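Local coordinates for protein pseudouridine synthase (Pyrococcus abyssi, PDB 2AUS) that probably isomerises uridine to pseudouridine in RNA, being the archaeal Cbf5 member of the TruB family of pseudouridine synthases, at residues Pro34-Arg38 against Gln241-Lys245; Ile44-Ile49 against Pro90-Ala96; Gly134-Gln138 against Gly177-Ser182. All blocks are in the same frame, centred on the assembly; numbering follows the deposited sequence.

Interaction 1: residues Pro34-Arg38 against Gln241-Lys245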
loop_
_atom_site.group_PDB
_atom_site.type_symbol
_atom_site.label_atom_id
_atom_site.label_comp_id
_atom_site.label_asym_id
_atom_site.label_seq_id
_atom_site.Cartn_x
_atom_site.Cartn_y
_atom_site.Cartn_z
ATOM N N PRO A 34 -32.676 -6.272 -24.400
ATOM C CA PRO A 34 -32.613 -7.444 -23.528
ATOM C C PRO A 34 -31.432 -7.004 -22.641
ATOM O O PRO A 34 -30.428 -6.501 -23.155
ATOM C CB PRO A 34 -32.222 -8.559 -24.487
ATOM C CG PRO A 34 -32.914 -8.150 -25.757
ATOM C CD PRO A 34 -32.635 -6.663 -25.823
ATOM N N PRO A 35 -31.544 -7.153 -21.315
ATOM C CA PRO A 35 -30.483 -6.753 -20.380
ATOM C C PRO A 35 -29.033 -7.027 -20.813
ATOM O O PRO A 35 -28.157 -6.171 -20.654
ATOM C CB PRO A 35 -30.854 -7.507 -19.101
ATOM C CG PRO A 35 -32.348 -7.552 -19.171
ATOM C CD PRO A 35 -32.601 -7.907 -20.619
ATOM N N ASP A 36 -28.786 -8.214 -21.359
ATOM C CA ASP A 36 -27.442 -8.595 -21.779
ATOM C C ASP A 36 -27.075 -8.189 -23.204
ATOM O O ASP A 36 -26.003 -8.544 -23.690
ATOM C CB ASP A 36 -27.269 -10.106 -21.637
ATOM C CG ASP A 36 -28.159 -10.881 -22.589
ATOM O OD1 ASP A 36 -29.389 -10.635 -22.597
ATOM O OD2 ASP A 36 -27.628 -11.731 -23.336
ATOM N N LYS A 37 -27.948 -7.448 -23.874
ATOM C CA LYS A 37 -27.681 -7.028 -25.244
ATOM C C LYS A 37 -27.682 -5.520 -25.362
ATOM O O LYS A 37 -28.129 -4.971 -26.366
ATOM C CB LYS A 37 -28.734 -7.612 -26.196
ATOM C CG LYS A 37 -28.627 -9.112 -26.392
ATOM C CD LYS A 37 -27.355 -9.472 -27.151
ATOM C CE LYS A 37 -27.188 -10.984 -27.265
ATOM N NZ LYS A 37 -28.394 -11.613 -27.877
ATOM N N ARG A 38 -27.177 -4.846 -24.341
ATOM C CA ARG A 38 -27.142 -3.396 -24.362
ATOM C C ARG A 38 -25.837 -2.861 -24.935
ATOM O O ARG A 38 -24.769 -3.409 -24.678
ATOM C CB ARG A 38 -27.378 -2.848 -22.947
ATOM C CG ARG A 38 -28.796 -3.135 -22.442
ATOM C CD ARG A 38 -29.223 -2.247 -21.267
ATOM N NE ARG A 38 -28.737 -2.768 -20.004
ATOM C CZ ARG A 38 -29.508 -3.193 -19.001
ATOM N NH1 ARG A 38 -30.828 -3.160 -19.087
ATOM N NH2 ARG A 38 -28.940 -3.684 -17.912
ATOM N N GLN A 241 -21.586 -6.808 -15.168
ATOM C CA GLN A 241 -22.855 -7.498 -15.354
ATOM C C GLN A 241 -24.002 -6.512 -15.463
ATOM O O GLN A 241 -23.909 -5.382 -14.976
ATOM C CB GLN A 241 -23.134 -8.442 -14.179
ATOM C CG GLN A 241 -21.958 -9.322 -13.784
ATOM C CD GLN A 241 -21.254 -9.894 -14.989
ATOM O OE1 GLN A 241 -21.879 -10.499 -15.851
ATOM N NE2 GLN A 241 -19.947 -9.692 -15.063
ATOM N N PRO A 242 -25.098 -6.916 -16.125
ATOM C CA PRO A 242 -26.234 -5.993 -16.234
ATOM C C PRO A 242 -26.732 -5.781 -14.802
ATOM O O PRO A 242 -26.645 -6.688 -13.971
ATOM C CB PRO A 242 -27.243 -6.771 -17.076
ATOM C CG PRO A 242 -26.376 -7.705 -17.888
ATOM C CD PRO A 242 -25.354 -8.165 -16.861
ATOM N N MET A 243 -27.239 -4.593 -14.501
ATOM C CA MET A 243 -27.721 -4.318 -13.149
ATOM C C MET A 243 -28.763 -5.332 -12.670
ATOM O O MET A 243 -28.931 -5.537 -11.460
ATOM C CB MET A 243 -28.313 -2.913 -13.082
ATOM C CG MET A 243 -29.581 -2.758 -13.892
ATOM S SD MET A 243 -30.310 -1.109 -13.783
ATOM C CE MET A 243 -31.319 -1.099 -15.286
ATOM N N GLU A 244 -29.467 -5.954 -13.613
ATOM C CA GLU A 244 -30.497 -6.950 -13.294
ATOM C C GLU A 244 -29.955 -8.103 -12.446
ATOM O O GLU A 244 -30.703 -8.759 -11.714
ATOM C CB GLU A 244 -31.112 -7.517 -14.578
ATOM C CG GLU A 244 -32.025 -6.562 -15.366
ATOM C CD GLU A 244 -31.300 -5.364 -15.983
ATOM O OE1 GLU A 244 -30.061 -5.411 -16.161
ATOM O OE2 GLU A 244 -31.990 -4.374 -16.313
ATOM N N LYS A 245 -28.653 -8.354 -12.547
ATOM C CA LYS A 245 -28.027 -9.420 -11.772
ATOM C C LYS A 245 -28.238 -9.174 -10.277
ATOM O O LYS A 245 -28.408 -10.123 -9.502
ATOM C CB LYS A 245 -26.526 -9.477 -12.086
ATOM C CG LYS A 245 -25.715 -10.488 -11.262
ATOM C CD LYS A 245 -26.053 -11.940 -11.598
ATOM C CE LYS A 245 -25.125 -12.920 -10.858
ATOM N NZ LYS A 245 -23.675 -12.613 -11.129
#
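Arg38 and Glu244 come from opposite directions and join in an end-on, two-nitrogen salt bridge that ties the loop before helix 40-45 to the turn after strand 241-242. The strand belongs to the small mixed sheet that also holds strand 47-53. Each terminal nitrogen of the guanidinium takes one oxygen: NH2 of Arg38 lies 2.7 Å from OE1 of Glu244, and NH1 of Arg38 lies 3.2 Å from OE2 of Glu244. The two planes are turned 44° apart, so the fork is twisted rather than flat. Both oxygens are approached from the syn side. Arginine suits the place because its two parallel N-H groups match a carboxylate. Glu244 OE2 also accepts the backbone N-H of Leu296, in the PUA domain, so one buried acid joins three parts of the chain.

CB and CG of Pro35 lie against the Glu244 side chain, which they cross at about a right angle, Pro35 CB being 3.7 Å from Glu244 OE1. Pro35 O stands 3.4 Å above one face of the Arg38 guanidinium, toward its rim. The Pro35 ring packs on the ring of Pro242, with Pro35 CB 4.2 Å from Pro242 CB, while Pro242 CG lies 3.6 Å from Pro35 O.

Interaction 2: residues Ile44-Ile49 against Pro90-Ala96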
loop_
_atom_site.group_PDB
_atom_site.type_symbol
_atom_site.label_atom_id
_atom_site.label_comp_id
_atom_site.label_asym_id
_atom_site.label_seq_id
_atom_site.Cartn_x
_atom_site.Cartn_y
_atom_site.Cartn_z
ATOM N N ILE A 44 -22.500 -0.273 -19.354
ATOM C CA ILE A 44 -21.719 0.245 -18.240
ATOM C C ILE A 44 -22.565 1.199 -17.396
ATOM O O ILE A 44 -22.489 1.182 -16.170
ATOM C CB ILE A 44 -20.447 0.960 -18.761
ATOM C CG1 ILE A 44 -19.500 -0.083 -19.364
ATOM C CG2 ILE A 44 -19.770 1.734 -17.638
ATOM C CD1 ILE A 44 -18.188 0.486 -19.876
ATOM N N GLN A 45 -23.384 2.009 -18.058
ATOM C CA GLN A 45 -24.257 2.959 -17.374
ATOM C C GLN A 45 -25.219 2.243 -16.437
ATOM O O GLN A 45 -25.638 2.802 -15.420
ATOM C CB GLN A 45 -25.076 3.756 -18.391
ATOM C CG GLN A 45 -24.343 4.900 -19.055
ATOM C CD GLN A 45 -24.289 6.136 -18.176
ATOM O OE1 GLN A 45 -25.328 6.666 -17.765
ATOM N NE2 GLN A 45 -23.079 6.605 -17.883
ATOM N N TYR A 46 -25.574 1.012 -16.791
ATOM C CA TYR A 46 -26.501 0.219 -15.998
ATOM C C TYR A 46 -25.870 -1.103 -15.601
ATOM O O TYR A 46 -26.539 -2.134 -15.577
ATOM C CB TYR A 46 -27.785 -0.036 -16.803
ATOM C CG TYR A 46 -28.530 1.238 -17.122
ATOM C CD1 TYR A 46 -29.440 1.780 -16.220
ATOM C CD2 TYR A 46 -28.243 1.958 -18.280
ATOM C CE1 TYR A 46 -30.041 3.008 -16.458
ATOM C CE2 TYR A 46 -28.834 3.187 -18.526
ATOM C CZ TYR A 46 -29.727 3.707 -17.608
ATOM O OH TYR A 46 -30.270 4.950 -17.814
ATOM N N GLY A 47 -24.579 -1.072 -15.281
ATOM C CA GLY A 47 -23.897 -2.296 -14.910
ATOM C C GLY A 47 -23.485 -2.391 -13.452
ATOM O O GLY A 47 -23.462 -1.394 -12.729
ATOM N N VAL A 48 -23.168 -3.612 -13.029
ATOM C CA VAL A 48 -22.715 -3.894 -11.668
ATOM C C VAL A 48 -21.491 -4.785 -11.802
ATOM O O VAL A 48 -21.491 -5.729 -12.593
ATOM C CB VAL A 48 -23.776 -4.653 -10.843
ATOM C CG1 VAL A 48 -24.917 -3.727 -10.475
ATOM C CG2 VAL A 48 -24.310 -5.835 -11.650
ATOM N N ILE A 49 -20.447 -4.483 -11.041
ATOM C CA ILE A 49 -19.220 -5.267 -11.097
ATOM C C ILE A 49 -19.139 -6.234 -9.932
ATOM O O ILE A 49 -19.390 -5.857 -8.787
ATOM C CB ILE A 49 -17.967 -4.360 -11.033
ATOM C CG1 ILE A 49 -17.990 -3.358 -12.185
ATOM C CG2 ILE A 49 -16.695 -5.208 -11.092
ATOM C CD1 ILE A 49 -16.803 -2.395 -12.180
ATOM N N PRO A 90 -19.833 -6.298 -4.568
ATOM C CA PRO A 90 -20.622 -5.807 -5.701
ATOM C C PRO A 90 -20.534 -4.287 -5.775
ATOM O O PRO A 90 -20.780 -3.591 -4.787
ATOM C CB PRO A 90 -22.036 -6.279 -5.372
ATOM C CG PRO A 90 -21.804 -7.511 -4.566
ATOM C CD PRO A 90 -20.671 -7.080 -3.650
ATOM N N VAL A 91 -20.172 -3.774 -6.941
ATOM C CA VAL A 91 -20.072 -2.334 -7.124
ATOM C C VAL A 91 -20.972 -1.937 -8.291
ATOM O O VAL A 91 -20.702 -2.293 -9.443
ATOM C CB VAL A 91 -18.612 -1.899 -7.423
ATOM C CG1 VAL A 91 -18.530 -0.385 -7.544
ATOM C CG2 VAL A 91 -17.688 -2.374 -6.312
ATOM N N ALA A 92 -22.054 -1.224 -7.985
ATOM C CA ALA A 92 -22.989 -0.776 -9.013
ATOM C C ALA A 92 -22.434 0.502 -9.639
ATOM O O ALA A 92 -21.865 1.346 -8.941
ATOM C CB ALA A 92 -24.370 -0.528 -8.398
ATOM N N LEU A 93 -22.606 0.644 -10.949
ATOM C CA LEU A 93 -22.069 1.794 -11.669
ATOM C C LEU A 93 -23.082 2.808 -12.203
ATOM O O LEU A 93 -24.200 2.460 -12.597
ATOM C CB LEU A 93 -21.234 1.311 -12.862
ATOM C CG LEU A 93 -20.337 0.092 -12.644
ATOM C CD1 LEU A 93 -19.739 -0.324 -13.977
ATOM C CD2 LEU A 93 -19.236 0.416 -11.630
ATOM N N GLU A 94 -22.651 4.064 -12.226
ATOM C CA GLU A 94 -23.438 5.168 -12.751
ATOM C C GLU A 94 -24.927 5.123 -12.411
ATOM O O GLU A 94 -25.316 5.207 -11.249
ATOM C CB GLU A 94 -23.247 5.216 -14.273
ATOM C CG GLU A 94 -21.781 5.245 -14.706
ATOM C CD GLU A 94 -21.165 6.644 -14.649
ATOM O OE1 GLU A 94 -21.415 7.379 -13.670
ATOM O OE2 GLU A 94 -20.421 7.010 -15.585
ATOM N N ARG A 95 -25.753 4.980 -13.442
ATOM C CA ARG A 95 -27.206 4.945 -13.294
ATOM C C ARG A 95 -27.747 3.789 -12.455
ATOM O O ARG A 95 -28.861 3.862 -11.938
ATOM C CB ARG A 95 -27.848 4.914 -14.680
ATOM C CG ARG A 95 -27.632 6.179 -15.492
ATOM C CD ARG A 95 -28.724 7.188 -15.208
ATOM N NE ARG A 95 -30.042 6.586 -15.413
ATOM C CZ ARG A 95 -31.194 7.223 -15.229
ATOM N NH1 ARG A 95 -31.197 8.493 -14.835
ATOM N NH2 ARG A 95 -32.341 6.586 -15.425
ATOM N N ALA A 96 -26.963 2.724 -12.322
ATOM C CA ALA A 96 -27.374 1.562 -11.544
ATOM C C ALA A 96 -26.884 1.620 -10.096
ATOM O O ALA A 96 -27.224 0.757 -9.282
ATOM C CB ALA A 96 -26.851 0.298 -12.201
#
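Arg95 runs alongside Tyr46, both side chains pointing the same way, at the end of an antiparallel strand pair of the pseudouridine synthase core. CB of Arg95 sits over one face of the Tyr46 ring, a CH-pi contact 3.9 Å from the ring centroid. CG is next, 3.3 Å from OE1 of Gln45, and CD passes the Tyr46 hydroxyl. The chain is bent at chi2 (-88°) and again at chi3 (-54°), which keeps it close to the ring and lets NE of Arg95 reach OH of Tyr46 in a weak hydrogen bond of 2.9 Å. At the tip, NH2 of Arg95 donates to the backbone O of Phe324. A long, flexible arginine suits this edge because its aliphatic part can cover a ring while its charged end reaches elsewhere.

Along the strands from this end the pairing is regular. Ile49 and Val91 form a hydrogen-bonded pair, in which Ile49 N donates to Val91 O in a nearly straight bond (2.7 Å, 175°), and Val91 N returns to Ile49 O. Val48 and Ala92 make the neighbouring non-hydrogen-bonded pair. Leu93 N donates to Gly47 O at 2.8 Å, just before the strand ends in the turn at Glu94. Ile49 and Leu93 cross at about a right angle, CD1 of Ile49 touching CD2 of Leu93 at 3.8 Å, and both rest on Ile66 of helix 59-69. Branched aliphatic residues fit here because they fill the layer between sheet and helix. Opposite, Val48 meets the small Ala92 through CG1, on the face against which Phe208 packs.

The chemistry implies a division of labour: well-formed backbone bonds and apolar packing hold the buried strands, whereas weaker polar and CH-pi contacts finish the more exposed end.

Interaction 3: residues Gly134-Gln138 against Gly177-Ser182. With PO4 (phosphate ion), chain E.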
loop_
_atom_site.group_PDB
_atom_site.type_symbol
_atom_site.label_atom_id
_atom_site.label_comp_id
_atom_site.label_asym_id
_atom_site.label_seq_id
_atom_site.Cartn_x
_atom_site.Cartn_y
_atom_site.Cartn_z
ATOM N N GLY A 134 -27.638 -21.662 13.080
ATOM C CA GLY A 134 -28.982 -21.283 13.465
ATOM C C GLY A 134 -28.957 -19.892 14.064
ATOM O O GLY A 134 -28.046 -19.112 13.785
ATOM N N GLU A 135 -29.945 -19.579 14.896
ATOM C CA GLU A 135 -30.017 -18.268 15.523
ATOM C C GLU A 135 -28.849 -17.990 16.459
ATOM O O GLU A 135 -28.429 -18.855 17.227
ATOM C CB GLU A 135 -31.316 -18.125 16.321
ATOM C CG GLU A 135 -32.593 -18.173 15.497
ATOM C CD GLU A 135 -32.655 -17.082 14.443
ATOM O OE1 GLU A 135 -32.310 -15.922 14.766
ATOM O OE2 GLU A 135 -33.065 -17.381 13.299
ATOM N N ILE A 136 -28.327 -16.773 16.378
ATOM C CA ILE A 136 -27.244 -16.334 17.244
ATOM C C ILE A 136 -27.548 -14.881 17.572
ATOM O O ILE A 136 -28.264 -14.213 16.827
ATOM C CB ILE A 136 -25.857 -16.433 16.555
ATOM C CG1 ILE A 136 -25.835 -15.595 15.278
ATOM C CG2 ILE A 136 -25.529 -17.888 16.247
ATOM C CD1 ILE A 136 -25.123 -14.272 15.429
ATOM N N ILE A 137 -27.031 -14.395 18.690
ATOM C CA ILE A 137 -27.266 -13.012 19.067
ATOM C C ILE A 137 -25.927 -12.314 19.204
ATOM O O ILE A 137 -25.020 -12.822 19.851
ATOM C CB ILE A 137 -28.059 -12.917 20.386
ATOM C CG1 ILE A 137 -29.448 -13.535 20.189
ATOM C CG2 ILE A 137 -28.182 -11.459 20.818
ATOM C CD1 ILE A 137 -30.308 -13.563 21.436
ATOM N N GLN A 138 -25.803 -11.148 18.585
ATOM C CA GLN A 138 -24.551 -10.404 18.607
ATOM C C GLN A 138 -24.723 -8.953 19.043
ATOM O O GLN A 138 -25.759 -8.343 18.791
ATOM C CB GLN A 138 -23.923 -10.462 17.213
ATOM C CG GLN A 138 -24.951 -10.414 16.097
ATOM C CD GLN A 138 -24.329 -10.436 14.715
ATOM O OE1 GLN A 138 -23.458 -11.258 14.427
ATOM N NE2 GLN A 138 -24.782 -9.535 13.848
ATOM N N GLY A 177 -26.292 -8.804 7.557
ATOM C CA GLY A 177 -26.053 -8.107 8.811
ATOM C C GLY A 177 -25.386 -8.919 9.909
ATOM O O GLY A 177 -25.233 -8.437 11.034
ATOM N N THR A 178 -24.989 -10.150 9.609
ATOM C CA THR A 178 -24.332 -10.966 10.619
ATOM C C THR A 178 -22.850 -10.602 10.661
ATOM O O THR A 178 -22.182 -10.560 9.623
ATOM C CB THR A 178 -24.473 -12.470 10.307
ATOM O OG1 THR A 178 -25.858 -12.795 10.136
ATOM C CG2 THR A 178 -23.903 -13.307 11.449
ATOM N N TYR A 179 -22.347 -10.319 11.856
ATOM C CA TYR A 179 -20.946 -9.962 12.047
ATOM C C TYR A 179 -20.133 -11.222 12.321
ATOM O O TYR A 179 -20.319 -11.878 13.350
ATOM C CB TYR A 179 -20.807 -8.999 13.227
ATOM C CG TYR A 179 -21.455 -7.651 13.004
ATOM C CD1 TYR A 179 -21.670 -6.774 14.071
ATOM C CD2 TYR A 179 -21.814 -7.228 11.723
ATOM C CE1 TYR A 179 -22.224 -5.506 13.866
ATOM C CE2 TYR A 179 -22.366 -5.965 11.507
ATOM C CZ TYR A 179 -22.566 -5.112 12.583
ATOM O OH TYR A 179 -23.105 -3.862 12.372
ATOM N N ILE A 180 -19.227 -11.555 11.409
ATOM C CA ILE A 180 -18.411 -12.749 11.575
ATOM C C ILE A 180 -17.436 -12.640 12.734
ATOM O O ILE A 180 -17.201 -13.618 13.444
ATOM C CB ILE A 180 -17.624 -13.072 10.298
ATOM C CG1 ILE A 180 -18.572 -13.071 9.095
ATOM C CG2 ILE A 180 -16.938 -14.431 10.441
ATOM C CD1 ILE A 180 -19.784 -13.976 9.258
ATOM N N ARG A 181 -16.866 -11.453 12.932
ATOM C CA ARG A 181 -15.919 -11.257 14.023
ATOM C C ARG A 181 -16.592 -11.596 15.354
ATOM O O ARG A 181 -16.005 -12.267 16.206
ATOM C CB ARG A 181 -15.405 -9.814 14.053
ATOM C CG ARG A 181 -14.294 -9.597 15.084
ATOM C CD ARG A 181 -13.855 -8.139 15.192
ATOM N NE ARG A 181 -13.079 -7.691 14.038
ATOM C CZ ARG A 181 -11.885 -8.172 13.698
ATOM N NH1 ARG A 181 -11.313 -9.130 14.421
ATOM N NH2 ARG A 181 -11.252 -7.688 12.635
ATOM N N SER A 182 -17.828 -11.132 15.520
ATOM C CA SER A 182 -18.592 -11.390 16.742
ATOM C C SER A 182 -18.908 -12.878 16.849
ATOM O O SER A 182 -18.830 -13.467 17.930
ATOM C CB SER A 182 -19.893 -10.577 16.734
ATOM O OG SER A 182 -20.720 -10.927 17.831
HETATM P P PO4 E . -23.581 -7.717 5.932
HETATM O O1 PO4 E . -23.551 -9.224 6.199
HETATM O O2 PO4 E . -24.862 -6.986 5.465
HETATM O O3 PO4 E . -22.376 -7.293 5.022
HETATM O O4 PO4 E . -23.337 -7.255 7.357
#
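The amide oxygen OE1 of Gln138 accepts the backbone N-H of Tyr179 at 3.0 Å, in the plane of the amide and on a lone pair. This joins the residue just after edge strand 134-137, in the six-stranded antiparallel sheet of the TruB-type catalytic domain, to the start of helix 180-191. The sequence from Gly177 to Arg181, Gly-Thr-Tyr-Ile-Arg, is a signature of the TruB family and in its relatives lies beside the active-site cleft.

Gln138 reaches across because CG stands between the backbone N and the carbonyl carbon (chi1 36°) and the chain is extended beyond it. The other half of the amide works too: NE2 of Gln138 makes a weak hydrogen bond to Gly177 O at 3.1 Å and lies over one face of the Tyr179 ring, 3.9 Å from CG of Tyr179. The side chains cross at about a right angle, and their amide and ring planes differ by 32°. Glutamine suits the place because one amide offers an acceptor and a donor to neighbouring peptide groups, consistent with the amide orientation modelled.

Gly177 takes a positive phi (85°), where a side chain would be jammed against the preceding carbonyl. Its N-H makes a weak bond of 3.1 Å to O1 of a phosphate ion, probably from the crystallisation liquor. Thr178 turns OG1 back to Glu175 O and sets its methyl CG2 3.6 Å from OE1 of Gln138, with CD1 of Ile136 farther from Thr178 CG2 at 4.3 Å. Tyr179 occupies the N-cap position of the helix, so the bond its N-H donates holds the backbone just where the helix begins. Within the first turn, small Ser182 allows close approach: its OG is 3.3 Å from CB of Gln138.

Overall arrangement
Interactions 1 and 2 hold neighbouring strands of one sheet: strand 241-242 pairs with strand 47-53, Gln241 O meeting Val48 N at 2.7 Å and Met243 N meeting Tyr46 O at 2.8 Å, both probable hydrogen bonds. Interaction 2 is the buried one, built on strand bonds and aliphatic packing. Interaction 1, partly buried, rests on a salt bridge and proline contacts between a loop and the strand's exit. Interaction 3, also partly buried, lies on the other side of the chain's centre, about 30 Å centre to centre from interaction 2, between the edge strand of another sheet and a helix start. There one amide does most of the joining. Along the chain, interaction 1 encloses both others.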